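Long-range contacts in pectate lyase/Amb allergen (Acidovorax citrulli, PDB 4HWV), which probably cleaves pectate, a plant cell-wall polysaccharide, as a secreted calcium-binding lyase of polysaccharide lyase family 1: residues 76-81 with 164-169; 208-213 with 274-279; 369-374 with 401-406. One frame throughout, in Å; residues are numbered along the deposited sequence.

The three contacts follow one another along the chain of a right-handed parallel beta-helix, each closing before the next opens. Contact 1 pairs strands 79-83 and 167-171, joining two early rungs. Contact 3 belongs to a later part of the helix, where strand 369-371 meets strand 399-401, one of the two outermost strands of a four-stranded parallel sheet. Between them in sequence, contact 2 joins two loop-rich segments, one of which carries the calcium ligand Asp-278. Centres of contacts 1 and 3 lie about 36 Å apart; the centre of contact 2 is about 31 Å from that of contact 1 and about 25 Å from that of contact 3. None touches another: contacts 1 and 3 pair backbones in separate regions of the helix, and the metal site lies at contact 2.

Contact 1. Residues 76-81 with 164-169; sequences KAPKVI and PDNTSL
Two neighbouring rungs of the parallel beta-helix meet here, Lys-79 to Ile-81 running alongside Thr-167 to Leu-169, the axes of these short segments approaching to 4.9 Å and their directions differing by 13°. Backbone bonds link Lys-79 N to Asn-166 O, Ser-168 N to Lys-79 O and Ile-81 N to Ser-168 O, the alternation of a parallel pair. Before the strands, Asn-166 ND2 donates to Lys-76 O at 2.9 Å, in its own amide plane and almost straight (164°); an amide suits this place because its OD1 can also accept, from Asn-194. With chi1 at 70°, the Lys-79 chain leaves between its backbone N and carbonyl carbon, then bends at chi3 and chi4 across Thr-167. The ammonium NZ thereby donates to Thr-167 OG1 at 2.9 Å and to Ala-77 O at 2.7 Å, with Asp-75 O as a further acceptor. Thr-167 OG1 in turn donates a hydrogen bond to Pro-164 O, so one hydroxyl connects the buried lysine to the turn. On the same face Ile-81 CB packs beside Leu-169 CD2 at 3.8 Å, and helix 50-57 covers Ile-81 through Ala-56 and Leu-57. Aligned apolar side chains and in-register parallel pairing are typical of the right-handed beta-helix of pectate lyases.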
ATOM      1  N   LYS A  76      21.752   5.157  28.464  1.00  6.28           N
ATOM      2  CA  LYS A  76      20.913   6.170  29.082  1.00  7.13           C
ATOM      3  C   LYS A  76      21.426   7.599  28.930  1.00  6.83           C
ATOM      4  O   LYS A  76      20.763   8.542  29.376  1.00  8.18           O
ATOM      5  CB  LYS A  76      20.691   5.864  30.568  1.00  9.27           C
ATOM      6  CG  LYS A  76      20.007   4.517  30.822  1.00 12.18           C
ATOM      7  CD  LYS A  76      19.707   4.324  32.318  1.00 15.62           C
ATOM      8  CE  LYS A  76      19.363   2.876  32.622  1.00 18.99           C
ATOM      9  NZ  LYS A  76      18.522   2.737  33.860  1.00 21.69           N
ATOM     10  N   ALA A  77      22.611   7.773  28.350  1.00  6.54           N
ATOM     11  CA  ALA A  77      23.163   9.123  28.164  1.00  7.38           C
ATOM     12  C   ALA A  77      22.449   9.862  27.021  1.00  6.04           C
ATOM     13  O   ALA A  77      21.985   9.241  26.068  1.00  5.92           O
ATOM     14  CB  ALA A  77      24.644   9.035  27.888  1.00  8.40           C
ATOM     15  N   PRO A  78      22.394  11.204  27.092  1.00  5.82           N
ATOM     16  CA  PRO A  78      21.767  11.960  25.997  1.00  5.69           C
ATOM     17  C   PRO A  78      22.369  11.614  24.634  1.00  5.23           C
ATOM     18  O   PRO A  78      23.592  11.531  24.464  1.00  5.81           O
ATOM     19  CB  PRO A  78      22.066  13.414  26.374  1.00  6.46           C
ATOM     20  CG  PRO A  78      22.119  13.378  27.920  1.00  6.73           C
ATOM     21  CD  PRO A  78      22.807  12.069  28.217  1.00  6.70           C
ATOM     22  N   LYS A  79      21.495  11.385  23.664  1.00  4.58           N
ATOM     23  CA  LYS A  79      21.921  11.008  22.322  1.00  4.66           C
ATOM     24  C   LYS A  79      20.970  11.588  21.292  1.00  3.51           C
ATOM     25  O   LYS A  79      19.759  11.724  21.518  1.00  4.21           O
ATOM     26  CB  LYS A  79      21.995   9.480  22.169  1.00  5.36           C
ATOM     27  CG  LYS A  79      20.615   8.802  22.178  1.00  5.22           C
ATOM     28  CD  LYS A  79      20.662   7.302  22.425  1.00  5.31           C
ATOM     29  CE  LYS A  79      21.054   6.955  23.854  1.00  4.89           C
ATOM     30  NZ  LYS A  79      20.138   7.597  24.872  1.00  5.25           N
ATOM     31  N   VAL A  80      21.530  11.902  20.130  1.00  3.65           N
ATOM     32  CA  VAL A  80      20.772  12.385  18.994  1.00  4.24           C
ATOM     33  C   VAL A  80      21.030  11.443  17.844  1.00  4.40           C
ATOM     34  O   VAL A  80      22.175  11.240  17.430  1.00  4.91           O
ATOM     35  CB  VAL A  80      21.176  13.827  18.627  1.00  5.34           C
ATOM     36  CG1 VAL A  80      20.532  14.248  17.312  1.00  7.52           C
ATOM     37  CG2 VAL A  80      20.789  14.767  19.768  1.00  6.22           C
ATOM     38  N   ILE A  81      19.949  10.840  17.345  1.00  4.03           N
ATOM     39  CA  ILE A  81      20.037   9.821  16.310  1.00  4.12           C
ATOM     40  C   ILE A  81      19.218  10.318  15.120  1.00  3.85           C
ATOM     41  O   ILE A  81      17.988  10.442  15.199  1.00  4.42           O
ATOM     42  CB  ILE A  81      19.494   8.460  16.816  1.00  4.13           C
ATOM     43  CG1 ILE A  81      20.296   7.983  18.035  1.00  5.13           C
ATOM     44  CG2 ILE A  81      19.526   7.436  15.695  1.00  4.67           C
ATOM     45  CD1 ILE A  81      19.645   6.838  18.786  1.00  5.81           C
ATOM     46  N   PRO A 164      16.072   3.928  24.953  1.00  3.70           N
ATOM     47  CA  PRO A 164      16.459   4.292  26.324  1.00  4.44           C
ATOM     48  C   PRO A 164      16.251   5.778  26.635  1.00  4.65           C
ATOM     49  O   PRO A 164      15.811   6.555  25.789  1.00  5.12           O
ATOM     50  CB  PRO A 164      17.958   3.966  26.337  1.00  4.72           C
ATOM     51  CG  PRO A 164      18.395   4.372  24.941  1.00  4.69           C
ATOM     52  CD  PRO A 164      17.234   3.938  24.039  1.00  4.24           C
ATOM     53  N   ASP A 165      16.583   6.168  27.863  1.00  4.59           N
ATOM     54  CA  ASP A 165      16.445   7.547  28.328  1.00  4.24           C
ATOM     55  C   ASP A 165      17.184   8.532  27.448  1.00  3.99           C
ATOM     56  O   ASP A 165      18.214   8.212  26.841  1.00  4.83           O
ATOM     57  CB  ASP A 165      17.034   7.703  29.733  1.00  5.02           C
ATOM     58  CG  ASP A 165      16.456   6.708  30.719  1.00  6.41           C
ATOM     59  OD1 ASP A 165      16.756   5.501  30.589  1.00  7.89           O
ATOM     60  OD2 ASP A 165      15.703   7.126  31.619  1.00  7.62           O
ATOM     61  N   ASN A 166      16.674   9.758  27.430  1.00  4.43           N
ATOM     62  CA  ASN A 166      17.419  10.883  26.878  1.00  4.19           C
ATOM     63  C   ASN A 166      17.784  10.662  25.419  1.00  3.63           C
ATOM     64  O   ASN A 166      18.922  10.851  25.003  1.00  4.48           O
ATOM     65  CB  ASN A 166      18.661  11.190  27.723  1.00  4.85           C
ATOM     66  CG  ASN A 166      18.329  11.423  29.178  1.00  5.30           C
ATOM     67  OD1 ASN A 166      17.447  12.210  29.502  1.00  5.55           O
ATOM     68  ND2 ASN A 166      19.039  10.736  30.065  1.00  6.27           N
ATOM     69  N   THR A 167      16.782  10.274  24.639  1.00  3.48           N
ATOM     70  CA  THR A 167      16.997   9.942  23.244  1.00  3.54           C
ATOM     71  C   THR A 167      16.165  10.820  22.343  1.00  3.55           C
ATOM     72  O   THR A 167      14.956  10.969  22.562  1.00  4.02           O
ATOM     73  CB  THR A 167      16.602   8.475  22.982  1.00  3.86           C
ATOM     74  OG1 THR A 167      17.409   7.626  23.805  1.00  3.94           O
ATOM     75  CG2 THR A 167      16.812   8.093  21.510  1.00  4.49           C
ATOM     76  N   SER A 168      16.806  11.374  21.320  1.00  3.77           N
ATOM     77  CA  SER A 168      16.098  11.982  20.199  1.00  3.63           C
ATOM     78  C   SER A 168      16.268  11.156  18.936  1.00  3.52           C
ATOM     79  O   SER A 168      17.397  10.793  18.583  1.00  4.48           O
ATOM     80  CB  SER A 168      16.617  13.393  19.930  1.00  3.96           C
ATOM     81  OG  SER A 168      16.288  14.235  21.024  1.00  4.37           O
ATOM     82  N   LEU A 169      15.145  10.849  18.283  1.00  3.18           N
ATOM     83  CA  LEU A 169      15.137  10.235  16.960  1.00  3.65           C
ATOM     84  C   LEU A 169      14.607  11.297  16.017  1.00  3.31           C
ATOM     85  O   LEU A 169      13.445  11.718  16.145  1.00  4.61           O
ATOM     86  CB  LEU A 169      14.229   9.004  16.917  1.00  5.25           C
ATOM     87  CG  LEU A 169      14.627   7.867  17.853  1.00  7.02           C
ATOM     88  CD1 LEU A 169      13.556   6.793  17.891  1.00  8.48           C
ATOM     89  CD2 LEU A 169      15.924   7.242  17.423  1.00  9.31           C
TER

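Contact 2. Residues 208-213 with 274-279; sequences DFPQWD and VQHHDG. With CA (calcium ion), chain C.
His-276 turns its CG anti to the carbonyl carbon (chi1 -68°), and a chi2 of -85° sets the imidazole so that its ND1-CE1 side meets Pro-210. Val-274, with CG1 opposite its backbone N (chi1 -178°), sends that methyl to the same proline. The pyrrolidine ring is therefore the centre of the contact: Pro-210 CG lies 3.7 Å from Val-274 CG1, while its CD comes within 3.9 Å of His-276 ND1, approaching the imidazole obliquely. On the backbone side, Pro-210 CB rests 3.6 Å from Gln-275 O. A compact, rigid proline fits here, since it offers apolar carbons to both partners and has no N-H needing an acceptor. No hydrogen bond joins the two segments, and the contact is one of van der Waals packing.

Polar groups are secured by other partners. His-276 ND1 is hydrogen-bonded to Asp-207 O, just ahead of 208-213, which helps to hold the ring in its rotation beside the proline. Within 274-279, Gln-275 bends back, and its OE1 takes the N-H of His-277 at 2.8 Å, probably helping to hold the turn that leads to Asp-278. The carboxylate of Asp-278 provides the hard, negatively charged oxygen that calcium prefers: its OD2 binds the calcium ion at 2.4 Å, in a site completed by three waters, Asp-282 and Asp-227, whose OD1 also accepts from Gly-279 N.

Trp-222 of strand 221-223, the antiparallel partner of strand 211-213, touches both Pro-210 and Val-274. Phe-209 instead packs on helices 100-105 and 143-159, so 208-213 lies between these helices and the loop 274-279 that leads to strand 281-283.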
ATOM      1  N   ASP A 208       3.184 -10.964  11.366  1.00  3.31           N
ATOM      2  CA  ASP A 208       2.994 -12.095  10.472  1.00  3.54           C
ATOM      3  C   ASP A 208       2.348 -13.304  11.120  1.00  3.97           C
ATOM      4  O   ASP A 208       2.038 -14.261  10.418  1.00  5.24           O
ATOM      5  CB  ASP A 208       4.327 -12.490   9.861  1.00  4.29           C
ATOM      6  CG  ASP A 208       4.694 -11.585   8.723  1.00  4.74           C
ATOM      7  OD1 ASP A 208       3.990 -11.620   7.686  1.00  5.96           O
ATOM      8  OD2 ASP A 208       5.666 -10.838   8.856  1.00  5.34           O
ATOM      9  N   PHE A 209       2.143 -13.241  12.440  1.00  4.21           N
ATOM     10  CA  PHE A 209       1.619 -14.384  13.196  1.00  4.67           C
ATOM     11  C   PHE A 209       0.499 -13.965  14.145  1.00  4.53           C
ATOM     12  O   PHE A 209       0.583 -14.183  15.355  1.00  5.13           O
ATOM     13  CB  PHE A 209       2.774 -15.093  13.916  1.00  5.23           C
ATOM     14  CG  PHE A 209       3.787 -15.633  12.950  1.00  4.02           C
ATOM     15  CD1 PHE A 209       3.519 -16.813  12.252  1.00  4.88           C
ATOM     16  CD2 PHE A 209       4.963 -14.939  12.680  1.00  4.42           C
ATOM     17  CE1 PHE A 209       4.403 -17.285  11.304  1.00  4.92           C
ATOM     18  CE2 PHE A 209       5.854 -15.417  11.726  1.00  5.16           C
ATOM     19  CZ  PHE A 209       5.569 -16.592  11.036  1.00  5.24           C
ATOM     20  N   PRO A 210      -0.576 -13.369  13.596  1.00  4.00           N
ATOM     21  CA  PRO A 210      -1.706 -13.010  14.462  1.00  4.40           C
ATOM     22  C   PRO A 210      -2.298 -14.248  15.119  1.00  4.53           C
ATOM     23  O   PRO A 210      -2.256 -15.348  14.549  1.00  5.15           O
ATOM     24  CB  PRO A 210      -2.708 -12.386  13.483  1.00  5.54           C
ATOM     25  CG  PRO A 210      -2.373 -13.023  12.182  1.00  6.30           C
ATOM     26  CD  PRO A 210      -0.887 -13.170  12.169  1.00  5.17           C
ATOM     27  N   GLN A 211      -2.849 -14.063  16.311  1.00  4.96           N
ATOM     28  CA  GLN A 211      -3.421 -15.150  17.069  1.00  5.44           C
ATOM     29  C   GLN A 211      -4.925 -15.077  16.968  1.00  5.05           C
ATOM     30  O   GLN A 211      -5.511 -14.004  17.089  1.00  5.78           O
ATOM     31  CB  GLN A 211      -3.026 -15.021  18.534  1.00  6.01           C
ATOM     32  CG  GLN A 211      -3.554 -16.147  19.424  1.00  6.58           C
ATOM     33  CD  GLN A 211      -3.431 -15.788  20.892  1.00  8.24           C
ATOM     34  OE1 GLN A 211      -3.981 -14.773  21.336  1.00  9.79           O
ATOM     35  NE2 GLN A 211      -2.690 -16.602  21.651  1.00  8.91           N
ATOM     36  N   TRP A 212      -5.555 -16.230  16.772  1.00  5.65           N
ATOM     37  CA  TRP A 212      -7.005 -16.297  16.887  1.00  6.26           C
ATOM     38  C   TRP A 212      -7.379 -16.507  18.356  1.00  7.45           C
ATOM     39  O   TRP A 212      -6.929 -17.468  18.980  1.00  8.90           O
ATOM     40  CB  TRP A 212      -7.575 -17.427  16.030  1.00  6.65           C
ATOM     41  CG  TRP A 212      -9.050 -17.632  16.212  1.00  6.56           C
ATOM     42  CD1 TRP A 212      -9.657 -18.710  16.794  1.00  6.86           C
ATOM     43  CD2 TRP A 212     -10.114 -16.755  15.791  1.00  6.26           C
ATOM     44  NE1 TRP A 212     -11.025 -18.549  16.782  1.00  7.45           N
ATOM     45  CE2 TRP A 212     -11.334 -17.368  16.162  1.00  6.70           C
ATOM     46  CE3 TRP A 212     -10.153 -15.512  15.138  1.00  7.07           C
ATOM     47  CZ2 TRP A 212     -12.577 -16.774  15.917  1.00  7.29           C
ATOM     48  CZ3 TRP A 212     -11.388 -14.924  14.887  1.00  6.80           C
ATOM     49  CH2 TRP A 212     -12.591 -15.559  15.286  1.00  7.02           C
ATOM     50  N   ASP A 213      -8.154 -15.595  18.926  1.00  7.88           N
ATOM     51  CA  ASP A 213      -8.619 -15.779  20.295  1.00  8.71           C
ATOM     52  C   ASP A 213     -10.114 -16.029  20.222  1.00  8.35           C
ATOM     53  O   ASP A 213     -10.885 -15.083  20.056  1.00  8.20           O
ATOM     54  CB  ASP A 213      -8.340 -14.551  21.163  1.00  9.92           C
ATOM     55  CG  ASP A 213      -8.825 -14.730  22.601  1.00 11.02           C
ATOM     56  OD1 ASP A 213      -9.508 -15.734  22.933  1.00 11.17           O
ATOM     57  OD2 ASP A 213      -8.517 -13.848  23.423  1.00 13.85           O
ATOM     58  N   VAL A 274      -8.436 -11.041   9.367  1.00  5.79           N
ATOM     59  CA  VAL A 274      -7.163 -11.392   9.954  1.00  4.83           C
ATOM     60  C   VAL A 274      -6.376 -10.100  10.139  1.00  4.44           C
ATOM     61  O   VAL A 274      -5.717  -9.601   9.229  1.00  5.30           O
ATOM     62  CB  VAL A 274      -6.398 -12.395   9.084  1.00  4.88           C
ATOM     63  CG1 VAL A 274      -5.093 -12.789   9.748  1.00  5.62           C
ATOM     64  CG2 VAL A 274      -7.231 -13.668   8.822  1.00  6.23           C
ATOM     65  N   GLN A 275      -6.465  -9.574  11.353  1.00  4.31           N
ATOM     66  CA  GLN A 275      -5.880  -8.289  11.716  1.00  4.36           C
ATOM     67  C   GLN A 275      -4.392  -8.445  11.998  1.00  4.23           C
ATOM     68  O   GLN A 275      -4.012  -9.103  12.966  1.00  4.86           O
ATOM     69  CB  GLN A 275      -6.613  -7.754  12.953  1.00  5.01           C
ATOM     70  CG  GLN A 275      -6.093  -6.430  13.496  1.00  6.07           C
ATOM     71  CD  GLN A 275      -6.050  -5.348  12.433  1.00  6.33           C
ATOM     72  OE1 GLN A 275      -5.023  -5.143  11.770  1.00  6.09           O
ATOM     73  NE2 GLN A 275      -7.172  -4.645  12.254  1.00  7.76           N
ATOM     74  N   HIS A 276      -3.574  -7.856  11.129  1.00  3.64           N
ATOM     75  CA  HIS A 276      -2.128  -7.918  11.248  1.00  3.81           C
ATOM     76  C   HIS A 276      -1.519  -6.699  11.950  1.00  3.63           C
ATOM     77  O   HIS A 276      -0.296  -6.642  12.144  1.00  3.75           O
ATOM     78  CB  HIS A 276      -1.505  -8.042   9.855  1.00  4.23           C
ATOM     79  CG  HIS A 276      -1.784  -9.353   9.181  1.00  3.80           C
ATOM     80  ND1 HIS A 276      -1.027 -10.488   9.396  1.00  3.68           N
ATOM     81  CD2 HIS A 276      -2.718  -9.696   8.259  1.00  4.53           C
ATOM     82  CE1 HIS A 276      -1.502 -11.478   8.657  1.00  4.33           C
ATOM     83  NE2 HIS A 276      -2.529 -11.022   7.961  1.00  5.13           N
ATOM     84  N   HIS A 277      -2.352  -5.727  12.319  1.00  3.81           N
ATOM     85  CA  HIS A 277      -1.868  -4.522  12.977  1.00  3.75           C
ATOM     86  C   HIS A 277      -2.409  -4.421  14.389  1.00  4.21           C
ATOM     87  O   HIS A 277      -3.367  -5.122  14.750  1.00  5.55           O
ATOM     88  CB  HIS A 277      -2.281  -3.283  12.196  1.00  3.84           C
ATOM     89  CG  HIS A 277      -1.711  -3.248  10.821  1.00  3.51           C
ATOM     90  ND1 HIS A 277      -2.490  -3.371   9.687  1.00  4.45           N
ATOM     91  CD2 HIS A 277      -0.431  -3.139  10.393  1.00  3.98           C
ATOM     92  CE1 HIS A 277      -1.709  -3.305   8.620  1.00  4.65           C
ATOM     93  NE2 HIS A 277      -0.458  -3.177   9.020  1.00  4.81           N
ATOM     94  N   ASP A 278      -1.809  -3.547  15.178  1.00  4.50           N
ATOM     95  CA  ASP A 278      -2.324  -3.271  16.505  1.00  4.74           C
ATOM     96  C   ASP A 278      -2.505  -1.754  16.569  1.00  4.26           C
ATOM     97  O   ASP A 278      -3.295  -1.208  15.801  1.00  4.96           O
ATOM     98  CB  ASP A 278      -1.438  -3.836  17.629  1.00  7.15           C
ATOM     99  CG  ASP A 278      -2.178  -3.904  18.956  1.00 10.20           C
ATOM    100  OD1 ASP A 278      -3.383  -4.213  18.934  1.00 12.24           O
ATOM    101  OD2 ASP A 278      -1.559  -3.654  20.009  1.00 13.36           O
ATOM    102  N   GLY A 279      -1.792  -1.060  17.443  1.00  4.65           N
ATOM    103  CA  GLY A 279      -1.965   0.383  17.532  1.00  4.15           C
ATOM    104  C   GLY A 279      -1.038   1.178  16.634  1.00  4.24           C
ATOM    105  O   GLY A 279      -0.048   0.654  16.091  1.00  4.79           O
TER
HETATM  106 CA    CA C 601      -0.407  -1.947  21.294  0.80 11.70          CA
HETATM  107  O   HOH W   1      -1.787  -3.324  23.098  1.00 42.90           O
HETATM  108  O   HOH W   2       0.251  -1.641  23.874  1.00 24.34           O
HETATM  109  O   HOH W   3       1.215  -4.025  21.541  1.00 17.81           O

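Contact 3. Residues 369-374 with 401-406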
ATOM      1  N   MET A 369     -13.588   9.673  19.726  1.00  6.66           N
ATOM      2  CA  MET A 369     -13.076   9.683  21.093  1.00  7.77           C
ATOM      3  C   MET A 369     -13.938   8.775  21.951  1.00  7.78           C
ATOM      4  O   MET A 369     -15.168   8.830  21.873  1.00  8.76           O
ATOM      5  CB  MET A 369     -13.191  11.090  21.681  1.00 10.22           C
ATOM      6  CG  MET A 369     -12.517  12.155  20.899  1.00 12.70           C
ATOM      7  SD  MET A 369     -12.828  13.718  21.723  1.00 14.26           S
ATOM      8  CE  MET A 369     -12.379  14.778  20.344  1.00 15.81           C
ATOM      9  N   THR A 370     -13.303   7.956  22.778  1.00  6.70           N
ATOM     10  CA  THR A 370     -14.054   7.126  23.720  1.00  7.43           C
ATOM     11  C   THR A 370     -13.632   7.452  25.140  1.00  8.02           C
ATOM     12  O   THR A 370     -12.452   7.350  25.491  1.00  8.80           O
ATOM     13  CB  THR A 370     -13.826   5.629  23.464  1.00  8.54           C
ATOM     14  OG1 THR A 370     -14.309   5.304  22.157  1.00  9.29           O
ATOM     15  CG2 THR A 370     -14.547   4.788  24.508  1.00  9.30           C
ATOM     16  N   LEU A 371     -14.600   7.876  25.945  1.00  7.49           N
ATOM     17  CA  LEU A 371     -14.402   7.962  27.394  1.00  7.55           C
ATOM     18  C   LEU A 371     -14.485   6.553  27.961  1.00  7.14           C
ATOM     19  O   LEU A 371     -15.578   6.019  28.142  1.00  8.10           O
ATOM     20  CB  LEU A 371     -15.463   8.856  28.049  1.00  8.20           C
ATOM     21  CG  LEU A 371     -15.441   8.900  29.581  1.00  8.57           C
ATOM     22  CD1 LEU A 371     -14.111   9.393  30.105  1.00  9.35           C
ATOM     23  CD2 LEU A 371     -16.589   9.773  30.104  1.00  9.25           C
ATOM     24  N   GLY A 372     -13.333   5.939  28.193  1.00  6.66           N
ATOM     25  CA  GLY A 372     -13.274   4.657  28.851  1.00  6.61           C
ATOM     26  C   GLY A 372     -13.129   4.781  30.351  1.00  7.02           C
ATOM     27  O   GLY A 372     -13.261   5.865  30.936  1.00  7.45           O
ATOM     28  N   GLN A 373     -12.852   3.642  30.970  1.00  6.32           N
ATOM     29  CA  GLN A 373     -12.936   3.519  32.419  1.00  6.79           C
ATOM     30  C   GLN A 373     -12.034   4.506  33.134  1.00  7.34           C
ATOM     31  O   GLN A 373     -10.816   4.431  32.990  1.00  7.16           O
ATOM     32  CB  GLN A 373     -12.551   2.109  32.835  1.00  7.56           C
ATOM     33  CG  GLN A 373     -12.874   1.825  34.297  1.00  8.10           C
ATOM     34  CD  GLN A 373     -14.344   1.891  34.590  1.00  9.39           C
ATOM     35  OE1 GLN A 373     -15.167   1.472  33.778  1.00  9.43           O
ATOM     36  NE2 GLN A 373     -14.689   2.419  35.763  1.00 10.96           N
ATOM     37  N   SER A 374     -12.639   5.420  33.897  1.00  7.96           N
ATOM     38  CA  SER A 374     -11.914   6.421  34.700  1.00  8.43           C
ATOM     39  C   SER A 374     -11.067   7.379  33.860  1.00  7.66           C
ATOM     40  O   SER A 374     -10.198   8.075  34.379  1.00  7.98           O
ATOM     41  CB  SER A 374     -11.063   5.775  35.795  1.00  8.90           C
ATOM     42  OG  SER A 374     -11.877   5.072  36.720  1.00 10.29           O
ATOM     43  N   ALA A 401     -18.858   6.398  25.279  1.00  8.02           N
ATOM     44  CA  ALA A 401     -18.353   6.061  26.607  1.00  8.61           C
ATOM     45  C   ALA A 401     -18.407   4.562  26.838  1.00  9.92           C
ATOM     46  O   ALA A 401     -19.303   3.888  26.338  1.00 11.79           O
ATOM     47  CB  ALA A 401     -19.157   6.777  27.675  1.00  8.30           C
ATOM     48  N   ARG A 402     -17.433   4.059  27.596  1.00  9.90           N
ATOM     49  CA  ARG A 402     -17.348   2.654  27.978  1.00  9.97           C
ATOM     50  C   ARG A 402     -16.956   2.601  29.451  1.00 10.91           C
ATOM     51  O   ARG A 402     -15.757   2.606  29.787  1.00 12.10           O
ATOM     52  CB  ARG A 402     -16.305   1.927  27.123  1.00 11.30           C
ATOM     53  CG  ARG A 402     -16.638   1.891  25.653  1.00 11.11           C
ATOM     54  CD  ARG A 402     -17.842   1.031  25.402  1.00 13.24           C
ATOM     55  NE  ARG A 402     -18.129   0.879  23.976  1.00 15.24           N
ATOM     56  CZ  ARG A 402     -19.045   1.584  23.305  1.00 17.93           C
ATOM     57  NH1 ARG A 402     -19.755   2.543  23.901  1.00 18.53           N
ATOM     58  NH2 ARG A 402     -19.248   1.340  22.016  1.00 19.34           N
ATOM     59  N   ILE A 403     -17.952   2.574  30.335  1.00 10.71           N
ATOM     60  CA  ILE A 403     -17.718   2.713  31.771  1.00 11.74           C
ATOM     61  C   ILE A 403     -18.511   1.660  32.533  1.00 10.86           C
ATOM     62  O   ILE A 403     -19.665   1.352  32.165  1.00 11.42           O
ATOM     63  CB  ILE A 403     -18.175   4.101  32.321  1.00 12.18           C
ATOM     64  CG1 ILE A 403     -17.541   5.269  31.564  1.00 12.60           C
ATOM     65  CG2 ILE A 403     -17.906   4.238  33.850  1.00 12.99           C
ATOM     66  CD1 ILE A 403     -18.297   6.566  31.760  1.00 12.29           C
ATOM     67  N   SER A 404     -17.893   1.134  33.596  1.00 11.29           N
ATOM     68  CA  SER A 404     -18.502   0.179  34.532  1.00 12.05           C
ATOM     69  C   SER A 404     -18.399   0.704  35.962  1.00 11.71           C
ATOM     70  O   SER A 404     -17.300   1.000  36.428  1.00 13.34           O
ATOM     71  CB  SER A 404     -17.734  -1.154  34.466  1.00 13.54           C
ATOM     72  OG  SER A 404     -18.012  -1.978  35.602  1.00 14.23           O
ATOM     73  N   ALA A 405     -19.523   0.779  36.678  1.00 10.93           N
ATOM     74  CA  ALA A 405     -19.514   1.252  38.062  1.00 11.81           C
ATOM     75  C   ALA A 405     -18.790   0.338  39.026  1.00 12.58           C
ATOM     76  O   ALA A 405     -18.241   0.804  40.029  1.00 13.92           O
ATOM     77  CB  ALA A 405     -20.935   1.472  38.556  1.00 12.08           C
ATOM     78  N   ALA A 406     -18.770  -0.954  38.756  1.00 13.43           N
ATOM     79  CA  ALA A 406     -18.108  -1.858  39.699  1.00 14.99           C
ATOM     80  C   ALA A 406     -16.610  -1.573  39.718  1.00 14.69           C
ATOM     81  O   ALA A 406     -15.968  -1.524  40.785  1.00 15.13           O
ATOM     82  CB  ALA A 406     -18.388  -3.310  39.336  1.00 15.97           C
TER
HETATM   83  O   HOH W   4     -13.326   1.253  29.164  1.00  6.97           O
HETATM   84  O   HOH W   5     -15.650  -0.200  31.399  1.00 15.35           O
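Gln-373 reaches along the backbone of the opposing segment, its amide turned against the peptide groups of Ser-404. A bend at chi2 (63°) brings OE1 to Ser-404 N at 2.8 Å, in the carbonyl plane and on a lone pair, with an N-H...O angle of 163°. NE2 adds a weak bond to Ser-404 O. Glutamine suits this place because one amide can both accept from and donate to a single residue, extending the parallel pairing where the main chains diverge. Earlier, Arg-402 N donates to Leu-371 O at 2.8 Å, while a water bridges Gln-373 N and Arg-402 O, a pair with poor geometry for bonding directly. Leu-371 crosses Ile-403 obliquely, CD2 to CD1 at 4.0 Å, and its CB lies beside the small Ala-401 CB at 4.3 Å; Leu-371 also touches Val-442 of helix 438-445. Thr-370 CG2 touches Arg-402 CG at 3.8 Å; beyond it the arginine chain leads away, and its NH1 returns to Ala-401 O. Ser-404 is the N-cap of helix 405-414, its OG accepting weakly from Ala-406 N. In-register parallel pairing of successive turns, here at the outermost strand 399-401 before helix 405-414, is typical of the right-handed beta-helix.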